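Local atomic coordinates of Mgp-operon protein 3 (Mycoplasma pneumoniae, PDB entry 6RJ1), a protein that probably serves as a membrane-bound surface adhesin in the attachment of this human pathogen to host cells, perhaps through sugars. Residues F192-G195 / Q196-S199; S254-K257 / N258-T262; Q361-H364 / Q365-V368; P734-Y737 / Y738-A741. All blocks are in the same frame, centred on the assembly; numbering follows the deposited sequence.

Contact 1 of 4, residues F192-G195 / Q196-S199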
ATOM      1  N   PHE A 192     -27.782 -21.386   9.073  1.00 65.77           N
ATOM      2  CA  PHE A 192     -29.101 -21.921   9.404  1.00 66.08           C
ATOM      3  C   PHE A 192     -30.151 -21.745   8.305  1.00 72.23           C
ATOM      4  O   PHE A 192     -31.189 -22.408   8.353  1.00 72.86           O
ATOM      5  CB  PHE A 192     -29.594 -21.343  10.741  1.00 67.88           C
ATOM      6  CG  PHE A 192     -28.729 -21.753  11.910  1.00 69.02           C
ATOM      7  CD1 PHE A 192     -28.928 -22.974  12.550  1.00 71.81           C
ATOM      8  CD2 PHE A 192     -27.701 -20.929  12.359  1.00 69.96           C
ATOM      9  CE1 PHE A 192     -28.111 -23.363  13.615  1.00 72.72           C
ATOM     10  CE2 PHE A 192     -26.884 -21.320  13.424  1.00 72.65           C
ATOM     11  CZ  PHE A 192     -27.099 -22.529  14.051  1.00 71.37           C
ATOM     12  N   GLY A 193     -29.882 -20.875   7.335  1.00 70.19           N
ATOM     13  CA  GLY A 193     -30.793 -20.598   6.231  1.00 71.29           C
ATOM     14  C   GLY A 193     -31.924 -19.673   6.628  1.00 79.75           C
ATOM     15  O   GLY A 193     -32.344 -19.668   7.791  1.00 80.29           O
ATOM     16  N   SER A 194     -32.433 -18.883   5.650  1.00 78.28           N
ATOM     17  CA  SER A 194     -33.535 -17.927   5.839  1.00 78.24           C
ATOM     18  C   SER A 194     -34.745 -18.582   6.504  1.00 81.34           C
ATOM     19  O   SER A 194     -35.210 -19.620   6.038  1.00 81.03           O
ATOM     20  CB  SER A 194     -33.940 -17.291   4.512  1.00 82.04           C
ATOM     21  OG  SER A 194     -32.869 -16.582   3.910  1.00 91.98           O
ATOM     22  N   GLY A 195     -35.181 -17.999   7.622  1.00 77.73           N
ATOM     23  CA  GLY A 195     -36.315 -18.471   8.407  1.00 77.83           C
ATOM     24  C   GLY A 195     -35.984 -19.366   9.588  1.00 82.32           C
ATOM     25  O   GLY A 195     -36.804 -19.496  10.507  1.00 82.46           O
ATOM     26  N   GLN A 196     -34.802 -20.008   9.571  1.00 78.27           N
ATOM     27  CA  GLN A 196     -34.368 -20.920  10.635  1.00 78.25           C
ATOM     28  C   GLN A 196     -33.257 -20.333  11.520  1.00 82.04           C
ATOM     29  O   GLN A 196     -32.661 -21.052  12.327  1.00 81.22           O
ATOM     30  CB  GLN A 196     -33.955 -22.279  10.035  1.00 79.92           C
ATOM     31  CG  GLN A 196     -35.114 -23.264   9.824  1.00100.05           C
ATOM     32  CD  GLN A 196     -36.109 -22.848   8.759  1.00121.79           C
ATOM     33  OE1 GLN A 196     -35.749 -22.477   7.630  1.00117.17           O
ATOM     34  NE2 GLN A 196     -37.390 -22.908   9.099  1.00113.43           N
ATOM     35  N   GLU A 197     -33.017 -19.014  11.397  1.00 79.30           N
ATOM     36  CA  GLU A 197     -31.980 -18.287  12.137  1.00 79.66           C
ATOM     37  C   GLU A 197     -32.174 -18.326  13.658  1.00 84.42           C
ATOM     38  O   GLU A 197     -31.189 -18.243  14.394  1.00 85.43           O
ATOM     39  CB  GLU A 197     -31.865 -16.828  11.650  1.00 81.08           C
ATOM     40  CG  GLU A 197     -31.497 -16.668  10.182  1.00 91.81           C
ATOM     41  CD  GLU A 197     -32.639 -16.291   9.255  1.00111.50           C
ATOM     42  OE1 GLU A 197     -33.812 -16.575   9.593  1.00106.73           O
ATOM     43  OE2 GLU A 197     -32.356 -15.705   8.185  1.00100.97           O
ATOM     44  N   SER A 198     -33.433 -18.461  14.121  1.00 79.77           N
ATOM     45  CA  SER A 198     -33.827 -18.501  15.535  1.00 79.02           C
ATOM     46  C   SER A 198     -33.231 -19.677  16.335  1.00 82.59           C
ATOM     47  O   SER A 198     -33.245 -19.639  17.568  1.00 83.22           O
ATOM     48  CB  SER A 198     -35.348 -18.497  15.659  1.00 81.75           C
ATOM     49  OG  SER A 198     -35.935 -19.605  14.993  1.00 88.51           O
ATOM     50  N   SER A 199     -32.707 -20.709  15.645  1.00 77.68           N
ATOM     51  CA  SER A 199     -32.121 -21.891  16.283  1.00 76.70           C
ATOM     52  C   SER A 199     -30.605 -21.759  16.516  1.00 77.22           C
ATOM     53  O   SER A 199     -29.943 -22.756  16.814  1.00 76.04           O
ATOM     54  CB  SER A 199     -32.460 -23.152  15.488  1.00 81.32           C
ATOM     55  OG  SER A 199     -32.017 -23.059  14.145  1.00 91.98           O
TER
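F192 and S199 close the tighter end of a small loop whose other end is a type II beta turn, G193 to Q196, in the link between helix 187-192 and helix 200-203. With CG beside its backbone N (chi1 -64°), F192 sends its ring back over the loop: CD1 lies 3.5 Å from S199 OG, while the S199 carbonyl carbon stands above one face, near the rim. The turn itself is closed by Q196 N donating to G193 O at 3.1 Å. G195 takes the third position with the positive phi usual there for glycine. E197 folds back beneath the turn, its chain bent at chi2, and OE1 accepts from G195 N at 2.8 Å; the donor comes from above the carboxylate plane. The other carboxylate oxygen, OE2, is hydrogen-bonded to T189 OG1, which ties the turn to the preceding helix. The solvent side is looser. S194 turns its CB away from the following residues, and Q196 is exposed, meeting the loop through CB, 3.2 Å from F192 O. On the packed side, S199 OG donates to Q196 O at 2.8 Å, almost in line with that carbonyl.

Contact 2 of 4, residues S254-K257 / N258-T262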
ATOM      1  N   SER A 254     -19.720  -7.720 -17.603  1.00 80.35           N
ATOM      2  CA  SER A 254     -20.672  -7.876 -18.708  1.00 80.45           C
ATOM      3  C   SER A 254     -21.723  -6.762 -18.720  1.00 83.86           C
ATOM      4  O   SER A 254     -21.904  -6.130 -19.760  1.00 83.11           O
ATOM      5  CB  SER A 254     -21.331  -9.250 -18.678  1.00 84.85           C
ATOM      6  OG  SER A 254     -22.010  -9.493 -19.902  1.00 97.14           O
ATOM      7  N   SER A 255     -22.359  -6.479 -17.556  1.00 80.31           N
ATOM      8  CA  SER A 255     -23.340  -5.399 -17.408  1.00 80.10           C
ATOM      9  C   SER A 255     -22.712  -4.032 -17.697  1.00 85.49           C
ATOM     10  O   SER A 255     -23.372  -3.176 -18.295  1.00 86.27           O
ATOM     11  CB  SER A 255     -23.949  -5.402 -16.015  1.00 82.54           C
ATOM     12  OG  SER A 255     -24.798  -6.522 -15.834  1.00 92.30           O
ATOM     13  N   TRP A 256     -21.431  -3.842 -17.299  1.00 81.03           N
ATOM     14  CA  TRP A 256     -20.694  -2.613 -17.555  1.00 80.70           C
ATOM     15  C   TRP A 256     -20.519  -2.434 -19.061  1.00 87.61           C
ATOM     16  O   TRP A 256     -20.995  -1.446 -19.610  1.00 87.37           O
ATOM     17  CB  TRP A 256     -19.331  -2.607 -16.835  1.00 78.72           C
ATOM     18  CG  TRP A 256     -18.619  -1.288 -16.960  1.00 79.07           C
ATOM     19  CD1 TRP A 256     -17.677  -0.948 -17.886  1.00 81.79           C
ATOM     20  CD2 TRP A 256     -18.897  -0.095 -16.216  1.00 78.55           C
ATOM     21  NE1 TRP A 256     -17.320   0.369 -17.738  1.00 80.85           N
ATOM     22  CE2 TRP A 256     -18.051   0.918 -16.716  1.00 82.15           C
ATOM     23  CE3 TRP A 256     -19.772   0.214 -15.163  1.00 79.73           C
ATOM     24  CZ2 TRP A 256     -18.055   2.221 -16.202  1.00 81.51           C
ATOM     25  CZ3 TRP A 256     -19.772   1.501 -14.649  1.00 81.23           C
ATOM     26  CH2 TRP A 256     -18.907   2.483 -15.153  1.00 81.85           C
ATOM     27  N   LYS A 257     -19.897  -3.425 -19.725  1.00 86.56           N
ATOM     28  CA  LYS A 257     -19.627  -3.465 -21.161  1.00 87.39           C
ATOM     29  C   LYS A 257     -20.894  -3.273 -22.004  1.00 94.41           C
ATOM     30  O   LYS A 257     -20.891  -2.457 -22.926  1.00 94.81           O
ATOM     31  CB  LYS A 257     -18.938  -4.798 -21.515  1.00 89.83           C
ATOM     32  CG  LYS A 257     -18.390  -4.893 -22.938  1.00105.34           C
ATOM     33  CD  LYS A 257     -17.890  -6.303 -23.259  1.00116.98           C
ATOM     34  CE  LYS A 257     -16.416  -6.496 -22.967  1.00129.82           C
ATOM     35  NZ  LYS A 257     -16.001  -7.913 -23.133  1.00137.95           N
ATOM     36  N   ASN A 258     -21.969  -4.004 -21.675  1.00 92.59           N
ATOM     37  CA  ASN A 258     -23.226  -3.981 -22.422  1.00 93.18           C
ATOM     38  C   ASN A 258     -24.070  -2.718 -22.254  1.00 97.94           C
ATOM     39  O   ASN A 258     -24.743  -2.333 -23.215  1.00 97.70           O
ATOM     40  CB  ASN A 258     -24.074  -5.219 -22.107  1.00 95.60           C
ATOM     41  CG  ASN A 258     -23.433  -6.550 -22.459  1.00122.59           C
ATOM     42  OD1 ASN A 258     -22.428  -6.637 -23.186  1.00115.69           O
ATOM     43  ND2 ASN A 258     -24.008  -7.627 -21.934  1.00114.58           N
ATOM     44  N   SER A 259     -24.080  -2.090 -21.053  1.00 94.50           N
ATOM     45  CA  SER A 259     -24.931  -0.914 -20.846  1.00 93.88           C
ATOM     46  C   SER A 259     -24.318   0.217 -20.015  1.00 97.98           C
ATOM     47  O   SER A 259     -24.187   1.334 -20.523  1.00 97.44           O
ATOM     48  CB  SER A 259     -26.275  -1.326 -20.247  1.00 95.70           C
ATOM     49  OG  SER A 259     -26.127  -1.972 -18.993  1.00 99.32           O
ATOM     50  N   GLU A 260     -23.957  -0.067 -18.745  1.00 94.53           N
ATOM     51  CA  GLU A 260     -23.461   0.900 -17.763  1.00 93.99           C
ATOM     52  C   GLU A 260     -22.235   1.734 -18.198  1.00 97.62           C
ATOM     53  O   GLU A 260     -22.021   2.812 -17.639  1.00 97.55           O
ATOM     54  CB  GLU A 260     -23.207   0.213 -16.423  1.00 95.20           C
ATOM     55  CG  GLU A 260     -23.547   1.073 -15.215  1.00106.15           C
ATOM     56  CD  GLU A 260     -24.947   1.652 -15.091  1.00130.53           C
ATOM     57  OE1 GLU A 260     -25.917   1.020 -15.571  1.00126.93           O
ATOM     58  OE2 GLU A 260     -25.071   2.746 -14.493  1.00125.24           O
ATOM     59  N   LYS A 261     -21.472   1.272 -19.204  1.00 93.73           N
ATOM     60  CA  LYS A 261     -20.329   2.011 -19.744  1.00 93.54           C
ATOM     61  C   LYS A 261     -20.855   3.312 -20.374  1.00 97.63           C
ATOM     62  O   LYS A 261     -20.425   4.389 -19.967  1.00 96.75           O
ATOM     63  CB  LYS A 261     -19.567   1.154 -20.774  1.00 96.17           C
ATOM     64  CG  LYS A 261     -18.391   1.845 -21.466  1.00111.76           C
ATOM     65  CD  LYS A 261     -17.847   1.035 -22.656  1.00122.92           C
ATOM     66  CE  LYS A 261     -18.711   1.075 -23.902  1.00135.99           C
ATOM     67  NZ  LYS A 261     -18.659   2.396 -24.583  1.00146.06           N
ATOM     68  N   THR A 262     -21.841   3.206 -21.303  1.00 94.93           N
ATOM     69  CA  THR A 262     -22.459   4.348 -21.994  1.00 95.10           C
ATOM     70  C   THR A 262     -23.143   5.307 -21.019  1.00 99.41           C
ATOM     71  O   THR A 262     -23.127   6.516 -21.251  1.00 98.38           O
ATOM     72  CB  THR A 262     -23.398   3.900 -23.134  1.00103.11           C
ATOM     73  OG1 THR A 262     -24.434   3.069 -22.612  1.00103.11           O
ATOM     74  CG2 THR A 262     -22.660   3.185 -24.264  1.00101.21           C
TER
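W256 lays one face of its indole against the next turn of the helix, where K261 and E260 meet it. K261 CB sits over the five-membered ring in a CH-pi contact, 4.2 Å from the centroid. E260 touches the six-membered part instead, its CB 3.7 Å from W256 CE3, and its chain crosses the indole at about a right angle. With CG anti to the backbone N (chi1 -174°), W256 leaves the backbone away from these residues, yet the indole comes back so that one face lies against E260 and K261. Helix 253-267, which carries all of this, widens at residues 258-260 into a pi-type turn. There S255 O accepts three bonds: from S259 N at 3.0 Å, from E260 N at 3.2 Å and from S259 OG, the hydroxyl lying in the carbonyl plane. One residue on, K261 N bonds to W256 O at 2.8 Å, another reach of five residues, consistent with the place of K261 CB over the indole. At the start of the widening, N258 N still bonds to S254 O with the ordinary alpha-helical spacing. Farther out, E260 OE2 bonds to Y356 OH, K261 NZ forms a salt bridge with E265, and the buried indole of W256 also touches P237.

Contact 3 of 4, residues Q361-H364 / Q365-V368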
ATOM      1  N   GLN A 361      -7.283  11.783 -15.210  1.00 66.89           N
ATOM      2  CA  GLN A 361      -6.070  12.546 -14.885  1.00 65.94           C
ATOM      3  C   GLN A 361      -5.479  12.168 -13.539  1.00 69.60           C
ATOM      4  O   GLN A 361      -4.266  12.290 -13.348  1.00 69.10           O
ATOM      5  CB  GLN A 361      -6.297  14.059 -14.995  1.00 66.60           C
ATOM      6  CG  GLN A 361      -6.812  14.509 -16.362  1.00 67.25           C
ATOM      7  CD  GLN A 361      -8.327  14.569 -16.450  1.00 77.77           C
ATOM      8  OE1 GLN A 361      -9.065  13.904 -15.707  1.00 70.48           O
ATOM      9  NE2 GLN A 361      -8.826  15.375 -17.369  1.00 70.57           N
ATOM     10  N   ALA A 362      -6.332  11.692 -12.614  1.00 66.12           N
ATOM     11  CA  ALA A 362      -5.910  11.234 -11.292  1.00 65.75           C
ATOM     12  C   ALA A 362      -5.162   9.913 -11.445  1.00 68.48           C
ATOM     13  O   ALA A 362      -4.091   9.758 -10.860  1.00 67.82           O
ATOM     14  CB  ALA A 362      -7.111  11.072 -10.372  1.00 66.54           C
ATOM     15  N   LEU A 363      -5.693   9.003 -12.297  1.00 64.01           N
ATOM     16  CA  LEU A 363      -5.095   7.697 -12.588  1.00 63.33           C
ATOM     17  C   LEU A 363      -3.756   7.828 -13.295  1.00 68.51           C
ATOM     18  O   LEU A 363      -2.792   7.207 -12.865  1.00 69.12           O
ATOM     19  CB  LEU A 363      -6.046   6.807 -13.402  1.00 62.92           C
ATOM     20  CG  LEU A 363      -7.342   6.373 -12.725  1.00 66.50           C
ATOM     21  CD1 LEU A 363      -8.391   6.007 -13.759  1.00 66.05           C
ATOM     22  CD2 LEU A 363      -7.104   5.226 -11.732  1.00 68.20           C
ATOM     23  N   HIS A 364      -3.683   8.653 -14.355  1.00 65.89           N
ATOM     24  CA  HIS A 364      -2.445   8.911 -15.102  1.00 65.57           C
ATOM     25  C   HIS A 364      -1.302   9.325 -14.144  1.00 68.17           C
ATOM     26  O   HIS A 364      -0.170   8.861 -14.294  1.00 67.16           O
ATOM     27  CB  HIS A 364      -2.681  10.003 -16.168  1.00 66.51           C
ATOM     28  CG  HIS A 364      -1.412  10.550 -16.742  1.00 70.09           C
ATOM     29  ND1 HIS A 364      -0.687   9.846 -17.688  1.00 71.98           N
ATOM     30  CD2 HIS A 364      -0.741  11.682 -16.430  1.00 71.97           C
ATOM     31  CE1 HIS A 364       0.389  10.573 -17.930  1.00 71.54           C
ATOM     32  NE2 HIS A 364       0.400  11.689 -17.197  1.00 71.95           N
ATOM     33  N   GLN A 365      -1.631  10.192 -13.161  1.00 64.57           N
ATOM     34  CA  GLN A 365      -0.751  10.726 -12.126  1.00 63.82           C
ATOM     35  C   GLN A 365      -0.305   9.653 -11.121  1.00 68.75           C
ATOM     36  O   GLN A 365       0.750   9.807 -10.506  1.00 69.22           O
ATOM     37  CB  GLN A 365      -1.459  11.875 -11.401  1.00 64.59           C
ATOM     38  CG  GLN A 365      -0.525  12.997 -10.953  1.00 72.79           C
ATOM     39  CD  GLN A 365       0.065  13.814 -12.091  1.00 81.89           C
ATOM     40  OE1 GLN A 365      -0.638  14.370 -12.949  1.00 77.01           O
ATOM     41  NE2 GLN A 365       1.378  13.918 -12.105  1.00 71.83           N
ATOM     42  N   MET A 366      -1.106   8.578 -10.956  1.00 64.75           N
ATOM     43  CA  MET A 366      -0.836   7.443 -10.061  1.00 64.42           C
ATOM     44  C   MET A 366       0.065   6.374 -10.730  1.00 67.13           C
ATOM     45  O   MET A 366       0.445   5.384 -10.082  1.00 66.07           O
ATOM     46  CB  MET A 366      -2.147   6.768  -9.656  1.00 66.77           C
ATOM     47  CG  MET A 366      -2.960   7.556  -8.700  1.00 70.90           C
ATOM     48  SD  MET A 366      -4.583   6.816  -8.554  1.00 75.61           S
ATOM     49  CE  MET A 366      -4.197   5.429  -7.515  1.00 72.41           C
ATOM     50  N   GLY A 367       0.348   6.564 -12.015  1.00 62.02           N
ATOM     51  CA  GLY A 367       1.167   5.644 -12.785  1.00 61.72           C
ATOM     52  C   GLY A 367       0.342   4.625 -13.539  1.00 64.98           C
ATOM     53  O   GLY A 367       0.868   3.590 -13.959  1.00 65.11           O
ATOM     54  N   VAL A 368      -0.958   4.900 -13.700  1.00 59.82           N
ATOM     55  CA  VAL A 368      -1.866   4.031 -14.439  1.00 59.35           C
ATOM     56  C   VAL A 368      -1.783   4.495 -15.897  1.00 65.24           C
ATOM     57  O   VAL A 368      -1.774   5.705 -16.152  1.00 66.43           O
ATOM     58  CB  VAL A 368      -3.306   4.074 -13.842  1.00 62.34           C
ATOM     59  CG1 VAL A 368      -4.335   3.457 -14.780  1.00 61.96           C
ATOM     60  CG2 VAL A 368      -3.357   3.391 -12.478  1.00 61.84           C
TER
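L363 O is gripped from opposite faces of its carbonyl plane by two backbone donors, M366 N at 2.9 Å and V368 N at 3.1 Å. The second of these bonds belongs to a Schellman motif that ends helix 360-365. Its companion runs from G367 N to H364 O at 3.3 Å, and G367 supplies the positive phi (95°) that turns the chain out of the helix. The earlier backbone links, Q365 N to Q361 O and M366 N to A362 O, are weak, so the firmer bonds are gathered in the last turn. As is common where a Schellman motif ends a helix, apolar side chains meet across the reversal: V368 points its CB toward the helix, 3.9 Å from L363 CB. V368 CG1, anti to the backbone N (chi1 166°), lies alongside the same L363 CB. M366 adds a looser apolar contact, its SD 4.4 Å from L363 CD2. Most of these residues are buried. Q361 turns its amide away from the capped end and bonds through OE1 to Q879 NE2, while G367 O accepts from H452 ND1, a residue of helix 446-454. Within the same motif V368 O comes close to H364, whose CA directs a C-H at it across 3.4 Å.

Contact 4 of 4, residues P734-Y737 / Y738-A741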
ATOM      1  N   PRO A 734      -4.772   2.923  11.988  1.00 53.74           N
ATOM      2  CA  PRO A 734      -5.974   3.489  11.360  1.00 54.22           C
ATOM      3  C   PRO A 734      -5.834   4.961  10.994  1.00 62.58           C
ATOM      4  O   PRO A 734      -4.924   5.610  11.497  1.00 63.18           O
ATOM      5  CB  PRO A 734      -7.037   3.297  12.446  1.00 55.10           C
ATOM      6  CG  PRO A 734      -6.285   3.388  13.708  1.00 58.65           C
ATOM      7  CD  PRO A 734      -4.958   2.759  13.446  1.00 54.46           C
ATOM      8  N   VAL A 735      -6.752   5.506  10.157  1.00 62.58           N
ATOM      9  CA  VAL A 735      -6.763   6.946   9.841  1.00 64.32           C
ATOM     10  C   VAL A 735      -7.215   7.723  11.085  1.00 71.62           C
ATOM     11  O   VAL A 735      -8.011   7.184  11.866  1.00 72.13           O
ATOM     12  CB  VAL A 735      -7.651   7.356   8.636  1.00 68.72           C
ATOM     13  CG1 VAL A 735      -6.908   7.216   7.326  1.00 68.97           C
ATOM     14  CG2 VAL A 735      -8.992   6.636   8.611  1.00 68.57           C
ATOM     15  N   PRO A 736      -6.790   8.990  11.284  1.00 68.66           N
ATOM     16  CA  PRO A 736      -7.303   9.743  12.431  1.00 68.52           C
ATOM     17  C   PRO A 736      -8.818   9.891  12.309  1.00 73.50           C
ATOM     18  O   PRO A 736      -9.320  10.224  11.236  1.00 72.97           O
ATOM     19  CB  PRO A 736      -6.601  11.097  12.303  1.00 69.87           C
ATOM     20  CG  PRO A 736      -5.437  10.848  11.455  1.00 73.75           C
ATOM     21  CD  PRO A 736      -5.877   9.822  10.479  1.00 69.73           C
ATOM     22  N   TYR A 737      -9.544   9.576  13.384  1.00 70.84           N
ATOM     23  CA  TYR A 737     -11.003   9.695  13.424  1.00 70.80           C
ATOM     24  C   TYR A 737     -11.415  11.147  13.233  1.00 73.06           C
ATOM     25  O   TYR A 737     -12.462  11.413  12.649  1.00 72.54           O
ATOM     26  CB  TYR A 737     -11.571   9.145  14.746  1.00 72.34           C
ATOM     27  CG  TYR A 737     -10.931   9.722  15.991  1.00 75.66           C
ATOM     28  CD1 TYR A 737     -11.417  10.895  16.573  1.00 77.75           C
ATOM     29  CD2 TYR A 737      -9.848   9.093  16.598  1.00 77.08           C
ATOM     30  CE1 TYR A 737     -10.817  11.445  17.703  1.00 77.92           C
ATOM     31  CE2 TYR A 737      -9.248   9.630  17.738  1.00 78.53           C
ATOM     32  CZ  TYR A 737      -9.738  10.804  18.288  1.00 87.11           C
ATOM     33  OH  TYR A 737      -9.152  11.339  19.409  1.00 91.04           O
ATOM     34  N   TYR A 738     -10.562  12.081  13.697  1.00 68.74           N
ATOM     35  CA  TYR A 738     -10.791  13.525  13.631  1.00 68.06           C
ATOM     36  C   TYR A 738     -10.616  14.089  12.207  1.00 72.16           C
ATOM     37  O   TYR A 738     -10.808  15.288  12.004  1.00 71.84           O
ATOM     38  CB  TYR A 738      -9.953  14.289  14.682  1.00 68.17           C
ATOM     39  CG  TYR A 738      -8.464  14.014  14.645  1.00 69.21           C
ATOM     40  CD1 TYR A 738      -7.626  14.712  13.779  1.00 70.29           C
ATOM     41  CD2 TYR A 738      -7.883  13.098  15.518  1.00 70.38           C
ATOM     42  CE1 TYR A 738      -6.254  14.480  13.756  1.00 69.89           C
ATOM     43  CE2 TYR A 738      -6.508  12.860  15.505  1.00 71.30           C
ATOM     44  CZ  TYR A 738      -5.696  13.565  14.633  1.00 78.28           C
ATOM     45  OH  TYR A 738      -4.344  13.320  14.594  1.00 82.02           O
ATOM     46  N   TYR A 739     -10.308  13.221  11.225  1.00 68.73           N
ATOM     47  CA  TYR A 739     -10.220  13.587   9.813  1.00 69.08           C
ATOM     48  C   TYR A 739     -11.630  13.552   9.229  1.00 74.49           C
ATOM     49  O   TYR A 739     -11.860  14.018   8.114  1.00 74.15           O
ATOM     50  CB  TYR A 739      -9.282  12.623   9.053  1.00 70.57           C
ATOM     51  CG  TYR A 739      -7.845  13.091   8.967  1.00 72.15           C
ATOM     52  CD1 TYR A 739      -7.314  13.962   9.916  1.00 73.88           C
ATOM     53  CD2 TYR A 739      -7.011  12.653   7.946  1.00 73.08           C
ATOM     54  CE1 TYR A 739      -5.997  14.398   9.840  1.00 73.73           C
ATOM     55  CE2 TYR A 739      -5.687  13.088   7.859  1.00 74.25           C
ATOM     56  CZ  TYR A 739      -5.185  13.959   8.812  1.00 79.38           C
ATOM     57  OH  TYR A 739      -3.891  14.404   8.744  1.00 79.27           O
ATOM     58  N   SER A 740     -12.573  12.990  10.004  1.00 72.68           N
ATOM     59  CA  SER A 740     -13.990  12.883   9.681  1.00 73.03           C
ATOM     60  C   SER A 740     -14.761  13.891  10.519  1.00 80.62           C
ATOM     61  O   SER A 740     -14.519  14.012  11.725  1.00 80.19           O
ATOM     62  CB  SER A 740     -14.504  11.473   9.954  1.00 74.16           C
ATOM     63  OG  SER A 740     -13.985  10.546   9.020  1.00 78.46           O
ATOM     64  N   ALA A 741     -15.685  14.618   9.878  1.00 80.42           N
ATOM     65  CA  ALA A 741     -16.507  15.635  10.532  1.00 81.59           C
ATOM     66  C   ALA A 741     -17.486  15.038  11.532  1.00 88.85           C
ATOM     67  O   ALA A 741     -17.617  15.566  12.630  1.00 88.50           O
ATOM     68  CB  ALA A 741     -17.252  16.458   9.491  1.00 82.23           C
TER
HETATM   69  O   HOH W   1     -11.443   9.842   9.624  1.00 63.19           O
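A local proline-aromatic cluster, P736 wedged between the rings of Y738 and Y739, forms round a short 3-10 turn in the long connection from strand 723-732 to strand 779-786. Two adjacent ring carbons of the proline are used. CB stands over one face of Y738, 3.6 Å from the ring centroid, in a CH-pi contact. CG does the same for Y739, 3.9 Å from that centroid and close to the ring normal. Y738 also meets Y737 in a T-shaped pair, presenting its edge to the Y737 face with centroids 5.4 Å apart and planes at 86°. Y738 holds CG between its backbone N and carbonyl carbon (chi1 54°), a torsion that goes with its ring lying over P736 CB and its edge at Y737. Underneath, Y739 N donates to P736 O at 3.2 Å and S740 N to Y737 O at 3.1 Å. A water joins P736 O to S740 OG, donating to P736 O and accepting from S740 OG; S740 OG is also hydrogen-bonded to S774 OG. Helix 666-673 lies against one flank, where L673 touches V735, Y737 and S740, while strand 834-838 brings Y836 to P736 and P838 to Y738.

The four contacts follow one another along the chain and none touches another. Contacts 2 and 3 are the nearest pair, with centres 23 Å and closest atoms about 11 Å apart; Y356, in the short strand just before helix 360-365, bonds to E260 of contact 2. Contacts 3 and 4 are the more central, centred about 16 and 19 Å from the middle of the chain, and are largely buried; their centres lie 26 Å apart. Contact 1 is the outlier, a surface turn about 40 Å from the chain centre and at least 37 Å from every other contact, centre to centre.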